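Probable amidase (Thermus thermophilus, PDB 2DC0) belongs to the amidase family and forms a two-subunit assembly, each chain built around a large mixed beta sheet flanked by helices. Local coordinates at residues Arg287-Leu301 against Arg313-Tyr327. Numbering follows the deposited sequence.
Sequences RLVRYEAARIHEKAL and REALLAGLALTEKDY
Tyr291 and Tyr327 form an offset stack, their centroids 4.5 Å apart and their planes tilted by 14°. The rings are slipped far enough that Tyr327 CB, rather than its ring, sits over the middle of Tyr291, 3.6 Å from the centroid. With CG anti to the backbone N (chi1 -178°), the Tyr327 ring runs on past Tyr291 to Glu292, and Tyr327 OH donates to the anti lone pair of Glu292 OE2 at 2.5 Å. Ser200 and Ser202 bind the same carboxylate, one at each oxygen, so three hydrogen bonds hold this buried acid.

On the opposite face of Tyr291 lies Arg295, whose chain bends at chi2 and brings NH1 over the rim of that face. Leu320 CD2 covers the other side of the Arg295 guanidinium. In the plane of this group, Arg295 NH1 donates to Gly319 O (2.9 Å), approaching from above the carbonyl plane, while Arg295 NH2 meets Leu322 O (2.9 Å) nearly in line with its C=O, though the N-H itself is bent. Arg295 thereby ties down the last turn of helix 310-321 and the link to helix 324-345, where Thr323 and Asp326 form a capping box.

Where segments 287-296 and 313-321 cross, at -98°, Gly319 lets the backbones close in: Gly319 CA makes a CA-H...O contact with Arg290 O at 3.4 Å. Ala294 CB packs beside it on Leu316 O. Farther along, Leu301 is a knob among Arg313, Leu316, Leu317 and Leu320, and Leu320 in turn fits among Ala294, Arg295, Glu298 and Leu301.

Helix 310-321 thus lies across helix 281-296, with helix 298-303, after the break at His297, packing Leu301 along its flank and helix 324-345 leaving at the other end, where Glu324 hydrogen-bonds Tyr291 of the second subunit and the two Tyr327 rings, one from each subunit, meet nearly at right angles.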
loop_
_atom_site.group_PDB
_atom_site.type_symbol
_atom_site.label_atom_id
_atom_site.label_comp_id
_atom_site.label_asym_id
_atom_site.label_seq_id
_atom_site.Cartn_x
_atom_site.Cartn_y
_atom_site.Cartn_z
ATOM N N ARG A 287 -11.948 -8.733 -8.794
ATOM C CA ARG A 287 -13.086 -7.903 -8.418
ATOM C C ARG A 287 -12.742 -6.421 -8.401
ATOM O O ARG A 287 -13.500 -5.596 -8.906
ATOM C CB ARG A 287 -13.624 -8.326 -7.048
ATOM C CG ARG A 287 -14.023 -9.786 -6.997
ATOM C CD ARG A 287 -14.815 -10.126 -5.744
ATOM N NE ARG A 287 -15.209 -11.534 -5.746
ATOM C CZ ARG A 287 -16.212 -12.035 -5.029
ATOM N NH1 ARG A 287 -16.932 -11.241 -4.247
ATOM N NH2 ARG A 287 -16.499 -13.328 -5.097
ATOM N N LEU A 288 -11.593 -6.082 -7.829
ATOM C CA LEU A 288 -11.185 -4.692 -7.747
ATOM C C LEU A 288 -11.035 -4.056 -9.130
ATOM O O LEU A 288 -11.580 -2.987 -9.385
ATOM C CB LEU A 288 -9.874 -4.582 -6.957
ATOM C CG LEU A 288 -9.533 -3.179 -6.449
ATOM C CD1 LEU A 288 -8.530 -3.246 -5.301
ATOM C CD2 LEU A 288 -8.986 -2.361 -7.605
ATOM N N VAL A 289 -10.307 -4.726 -10.019
ATOM C CA VAL A 289 -10.080 -4.221 -11.368
ATOM C C VAL A 289 -11.353 -4.190 -12.221
ATOM O O VAL A 289 -11.642 -3.185 -12.869
ATOM C CB VAL A 289 -8.983 -5.059 -12.085
ATOM C CG1 VAL A 289 -8.959 -4.747 -13.588
ATOM C CG2 VAL A 289 -7.610 -4.729 -11.476
ATOM N N ARG A 290 -12.112 -5.281 -12.235
ATOM C CA ARG A 290 -13.340 -5.312 -13.033
ATOM C C ARG A 290 -14.328 -4.244 -12.576
ATOM O O ARG A 290 -15.016 -3.643 -13.402
ATOM C CB ARG A 290 -13.992 -6.692 -12.966
ATOM C CG ARG A 290 -13.198 -7.746 -13.720
ATOM C CD ARG A 290 -13.876 -9.092 -13.685
ATOM N NE ARG A 290 -13.196 -10.057 -14.538
ATOM C CZ ARG A 290 -13.492 -11.350 -14.580
ATOM N NH1 ARG A 290 -14.461 -11.829 -13.810
ATOM N NH2 ARG A 290 -12.821 -12.160 -15.390
ATOM N N TYR A 291 -14.396 -4.005 -11.268
ATOM C CA TYR A 291 -15.301 -2.989 -10.745
ATOM C C TYR A 291 -14.917 -1.621 -11.295
ATOM O O TYR A 291 -15.767 -0.898 -11.819
ATOM C CB TYR A 291 -15.253 -2.932 -9.215
ATOM C CG TYR A 291 -16.172 -1.874 -8.628
ATOM C CD1 TYR A 291 -17.518 -2.149 -8.382
ATOM C CD2 TYR A 291 -15.705 -0.586 -8.359
ATOM C CE1 TYR A 291 -18.381 -1.167 -7.884
ATOM C CE2 TYR A 291 -16.559 0.406 -7.860
ATOM C CZ TYR A 291 -17.895 0.103 -7.628
ATOM O OH TYR A 291 -18.742 1.071 -7.147
ATOM N N GLU A 292 -13.639 -1.262 -11.172
ATOM C CA GLU A 292 -13.172 0.038 -11.656
ATOM C C GLU A 292 -13.278 0.148 -13.173
ATOM O O GLU A 292 -13.689 1.187 -13.693
ATOM C CB GLU A 292 -11.715 0.307 -11.222
ATOM C CG GLU A 292 -11.510 0.424 -9.706
ATOM C CD GLU A 292 -10.119 0.942 -9.314
ATOM O OE1 GLU A 292 -9.220 1.017 -10.178
ATOM O OE2 GLU A 292 -9.923 1.267 -8.126
ATOM N N ALA A 293 -12.914 -0.923 -13.879
ATOM C CA ALA A 293 -12.958 -0.920 -15.339
ATOM C C ALA A 293 -14.384 -0.762 -15.862
ATOM O O ALA A 293 -14.624 -0.047 -16.839
ATOM C CB ALA A 293 -12.341 -2.206 -15.885
ATOM N N ALA A 294 -15.328 -1.431 -15.213
ATOM C CA ALA A 294 -16.718 -1.343 -15.640
ATOM C C ALA A 294 -17.258 0.081 -15.491
ATOM O O ALA A 294 -18.051 0.534 -16.312
ATOM C CB ALA A 294 -17.576 -2.318 -14.845
ATOM N N ARG A 295 -16.831 0.789 -14.453
ATOM C CA ARG A 295 -17.319 2.142 -14.255
ATOM C C ARG A 295 -16.724 3.104 -15.284
ATOM O O ARG A 295 -17.303 4.150 -15.577
ATOM C CB ARG A 295 -17.038 2.603 -12.820
ATOM C CG ARG A 295 -17.667 1.680 -11.754
ATOM C CD ARG A 295 -19.153 1.476 -12.045
ATOM N NE ARG A 295 -19.881 0.604 -11.115
ATOM C CZ ARG A 295 -19.669 -0.701 -10.956
ATOM N NH1 ARG A 295 -18.721 -1.323 -11.650
ATOM N NH2 ARG A 295 -20.453 -1.405 -10.144
ATOM N N ILE A 296 -15.573 2.752 -15.845
ATOM C CA ILE A 296 -14.963 3.596 -16.866
ATOM C C ILE A 296 -15.760 3.502 -18.161
ATOM O O ILE A 296 -16.013 4.506 -18.820
ATOM C CB ILE A 296 -13.531 3.152 -17.186
ATOM C CG1 ILE A 296 -12.634 3.396 -15.973
ATOM C CG2 ILE A 296 -13.022 3.891 -18.428
ATOM C CD1 ILE A 296 -12.458 4.864 -15.498
ATOM N N HIS A 297 -16.152 2.284 -18.513
ATOM C CA HIS A 297 -16.883 2.025 -19.750
ATOM C C HIS A 297 -18.371 1.805 -19.543
ATOM O O HIS A 297 -19.046 1.245 -20.405
ATOM C CB HIS A 297 -16.281 0.800 -20.433
ATOM C CG HIS A 297 -14.826 0.948 -20.745
ATOM N ND1 HIS A 297 -14.369 1.637 -21.847
ATOM C CD2 HIS A 297 -13.723 0.543 -20.069
ATOM C CE1 HIS A 297 -13.046 1.652 -21.838
ATOM N NE2 HIS A 297 -12.631 0.995 -20.769
ATOM N N GLU A 298 -18.880 2.256 -18.406
ATOM C CA GLU A 298 -20.288 2.084 -18.075
ATOM C C GLU A 298 -21.257 2.653 -19.117
ATOM O O GLU A 298 -22.218 1.989 -19.504
ATOM C CB GLU A 298 -20.561 2.701 -16.706
ATOM C CG GLU A 298 -21.994 2.587 -16.253
ATOM C CD GLU A 298 -22.143 2.806 -14.762
ATOM O OE1 GLU A 298 -21.500 3.732 -14.221
ATOM O OE2 GLU A 298 -22.909 2.052 -14.135
ATOM N N LYS A 299 -21.003 3.876 -19.567
ATOM C CA LYS A 299 -21.861 4.510 -20.559
ATOM C C LYS A 299 -21.858 3.723 -21.870
ATOM O O LYS A 299 -22.916 3.364 -22.391
ATOM C CB LYS A 299 -21.397 5.948 -20.802
ATOM C CG LYS A 299 -22.287 6.755 -21.732
ATOM C CD LYS A 299 -21.830 8.206 -21.792
ATOM C CE LYS A 299 -22.774 9.055 -22.633
ATOM N NZ LYS A 299 -22.832 8.596 -24.053
ATOM N N ALA A 300 -20.670 3.443 -22.396
ATOM C CA ALA A 300 -20.557 2.701 -23.649
ATOM C C ALA A 300 -21.172 1.306 -23.553
ATOM O O ALA A 300 -21.770 0.818 -24.514
ATOM C CB ALA A 300 -19.095 2.592 -24.066
ATOM N N LEU A 301 -21.026 0.667 -22.397
ATOM C CA LEU A 301 -21.558 -0.678 -22.206
ATOM C C LEU A 301 -23.086 -0.683 -22.242
ATOM O O LEU A 301 -23.705 -1.683 -22.602
ATOM C CB LEU A 301 -21.059 -1.259 -20.882
ATOM C CG LEU A 301 -21.327 -2.749 -20.633
ATOM C CD1 LEU A 301 -20.781 -3.583 -21.783
ATOM C CD2 LEU A 301 -20.674 -3.163 -19.327
ATOM N N ARG A 313 -16.893 -7.994 -22.949
ATOM C CA ARG A 313 -18.218 -7.619 -22.483
ATOM C C ARG A 313 -18.595 -8.407 -21.228
ATOM O O ARG A 313 -19.163 -7.854 -20.284
ATOM C CB ARG A 313 -19.251 -7.861 -23.586
ATOM C CG ARG A 313 -20.560 -7.115 -23.385
ATOM C CD ARG A 313 -21.341 -7.082 -24.686
ATOM N NE ARG A 313 -21.738 -8.419 -25.105
ATOM C CZ ARG A 313 -21.776 -8.826 -26.370
ATOM N NH1 ARG A 313 -21.430 -7.995 -27.344
ATOM N NH2 ARG A 313 -22.172 -10.060 -26.659
ATOM N N GLU A 314 -18.276 -9.696 -21.211
ATOM C CA GLU A 314 -18.587 -10.521 -20.051
ATOM C C GLU A 314 -17.835 -10.031 -18.810
ATOM O O GLU A 314 -18.407 -9.959 -17.715
ATOM C CB GLU A 314 -18.238 -11.987 -20.331
ATOM C CG GLU A 314 -18.286 -12.882 -19.099
ATOM C CD GLU A 314 -18.007 -14.337 -19.425
ATOM O OE1 GLU A 314 -17.130 -14.597 -20.277
ATOM O OE2 GLU A 314 -18.655 -15.218 -18.821
ATOM N N ALA A 315 -16.560 -9.689 -18.978
ATOM C CA ALA A 315 -15.755 -9.201 -17.858
ATOM C C ALA A 315 -16.303 -7.866 -17.359
ATOM O O ALA A 315 -16.401 -7.637 -16.153
ATOM C CB ALA A 315 -14.289 -9.051 -18.280
ATOM N N LEU A 316 -16.656 -6.982 -18.287
ATOM C CA LEU A 316 -17.203 -5.691 -17.903
ATOM C C LEU A 316 -18.535 -5.868 -17.174
ATOM O O LEU A 316 -18.798 -5.187 -16.180
ATOM C CB LEU A 316 -17.383 -4.792 -19.132
ATOM C CG LEU A 316 -16.097 -4.206 -19.719
ATOM C CD1 LEU A 316 -16.429 -3.360 -20.946
ATOM C CD2 LEU A 316 -15.384 -3.350 -18.669
ATOM N N LEU A 317 -19.370 -6.786 -17.657
ATOM C CA LEU A 317 -20.667 -7.039 -17.022
ATOM C C LEU A 317 -20.466 -7.596 -15.615
ATOM O O LEU A 317 -21.225 -7.283 -14.694
ATOM C CB LEU A 317 -21.495 -8.018 -17.859
ATOM C CG LEU A 317 -22.018 -7.428 -19.173
ATOM C CD1 LEU A 317 -22.650 -8.518 -20.021
ATOM C CD2 LEU A 317 -23.024 -6.325 -18.862
ATOM N N ALA A 318 -19.440 -8.423 -15.454
ATOM C CA ALA A 318 -19.140 -8.982 -14.146
ATOM C C ALA A 318 -18.756 -7.809 -13.244
ATOM O O ALA A 318 -19.050 -7.811 -12.050
ATOM C CB ALA A 318 -17.990 -9.984 -14.251
ATOM N N GLY A 319 -18.114 -6.801 -13.833
ATOM C CA GLY A 319 -17.713 -5.626 -13.074
ATOM C C GLY A 319 -18.908 -4.795 -12.622
ATOM O O GLY A 319 -18.889 -4.186 -11.549
ATOM N N LEU A 320 -19.954 -4.768 -13.445
ATOM C CA LEU A 320 -21.162 -4.021 -13.126
ATOM C C LEU A 320 -22.036 -4.786 -12.147
ATOM O O LEU A 320 -22.878 -4.202 -11.464
ATOM C CB LEU A 320 -21.965 -3.733 -14.398
ATOM C CG LEU A 320 -21.372 -2.695 -15.345
ATOM C CD1 LEU A 320 -22.315 -2.475 -16.521
ATOM C CD2 LEU A 320 -21.151 -1.391 -14.593
ATOM N N ALA A 321 -21.839 -6.099 -12.095
ATOM C CA ALA A 321 -22.595 -6.970 -11.199
ATOM C C ALA A 321 -22.046 -6.858 -9.777
ATOM O O ALA A 321 -22.729 -7.194 -8.803
ATOM C CB ALA A 321 -22.520 -8.424 -11.686
ATOM N N LEU A 322 -20.800 -6.401 -9.667
ATOM C CA LEU A 322 -20.169 -6.194 -8.367
ATOM C C LEU A 322 -20.655 -4.835 -7.879
ATOM O O LEU A 322 -20.684 -3.874 -8.646
ATOM C CB LEU A 322 -18.638 -6.179 -8.501
ATOM C CG LEU A 322 -17.990 -7.496 -8.947
ATOM C CD1 LEU A 322 -16.499 -7.296 -9.202
ATOM C CD2 LEU A 322 -18.216 -8.548 -7.865
ATOM N N THR A 323 -21.033 -4.760 -6.609
ATOM C CA THR A 323 -21.526 -3.516 -6.026
ATOM C C THR A 323 -20.411 -2.746 -5.334
ATOM O O THR A 323 -19.290 -3.233 -5.232
ATOM C CB THR A 323 -22.598 -3.806 -4.981
ATOM O OG1 THR A 323 -22.007 -4.554 -3.910
ATOM C CG2 THR A 323 -23.726 -4.619 -5.597
ATOM N N GLU A 324 -20.727 -1.549 -4.848
ATOM C CA GLU A 324 -19.738 -0.744 -4.157
ATOM C C GLU A 324 -19.294 -1.448 -2.873
ATOM O O GLU A 324 -18.194 -1.200 -2.368
ATOM C CB GLU A 324 -20.287 0.667 -3.881
ATOM C CG GLU A 324 -21.514 0.760 -2.975
ATOM C CD GLU A 324 -21.162 0.575 -1.514
ATOM O OE1 GLU A 324 -20.229 1.261 -1.038
ATOM O OE2 GLU A 324 -21.818 -0.248 -0.844
ATOM N N LYS A 325 -20.139 -2.335 -2.352
ATOM C CA LYS A 325 -19.787 -3.098 -1.152
ATOM C C LYS A 325 -18.681 -4.090 -1.521
ATOM O O LYS A 325 -17.713 -4.255 -0.779
ATOM C CB LYS A 325 -21.005 -3.861 -0.607
ATOM C CG LYS A 325 -20.692 -4.847 0.530
ATOM C CD LYS A 325 -20.134 -4.140 1.761
ATOM C CE LYS A 325 -20.003 -5.082 2.963
ATOM N NZ LYS A 325 -19.002 -6.175 2.757
ATOM N N ASP A 326 -18.825 -4.748 -2.669
ATOM C CA ASP A 326 -17.813 -5.703 -3.115
ATOM C C ASP A 326 -16.492 -4.965 -3.313
ATOM O O ASP A 326 -15.424 -5.491 -3.014
ATOM C CB ASP A 326 -18.225 -6.370 -4.435
ATOM C CG ASP A 326 -19.438 -7.264 -4.286
ATOM O OD1 ASP A 326 -19.429 -8.142 -3.395
ATOM O OD2 ASP A 326 -20.404 -7.099 -5.065
ATOM N N TYR A 327 -16.578 -3.741 -3.820
ATOM C CA TYR A 327 -15.398 -2.932 -4.061
ATOM C C TYR A 327 -14.731 -2.562 -2.735
ATOM O O TYR A 327 -13.513 -2.665 -2.602
ATOM C CB TYR A 327 -15.783 -1.680 -4.856
ATOM C CG TYR A 327 -14.625 -0.777 -5.206
ATOM C CD1 TYR A 327 -13.524 -1.254 -5.918
ATOM C CD2 TYR A 327 -14.635 0.563 -4.829
ATOM C CE1 TYR A 327 -12.455 -0.411 -6.245
ATOM C CE2 TYR A 327 -13.580 1.406 -5.150
ATOM C CZ TYR A 327 -12.496 0.917 -5.856
ATOM O OH TYR A 327 -11.455 1.765 -6.168
#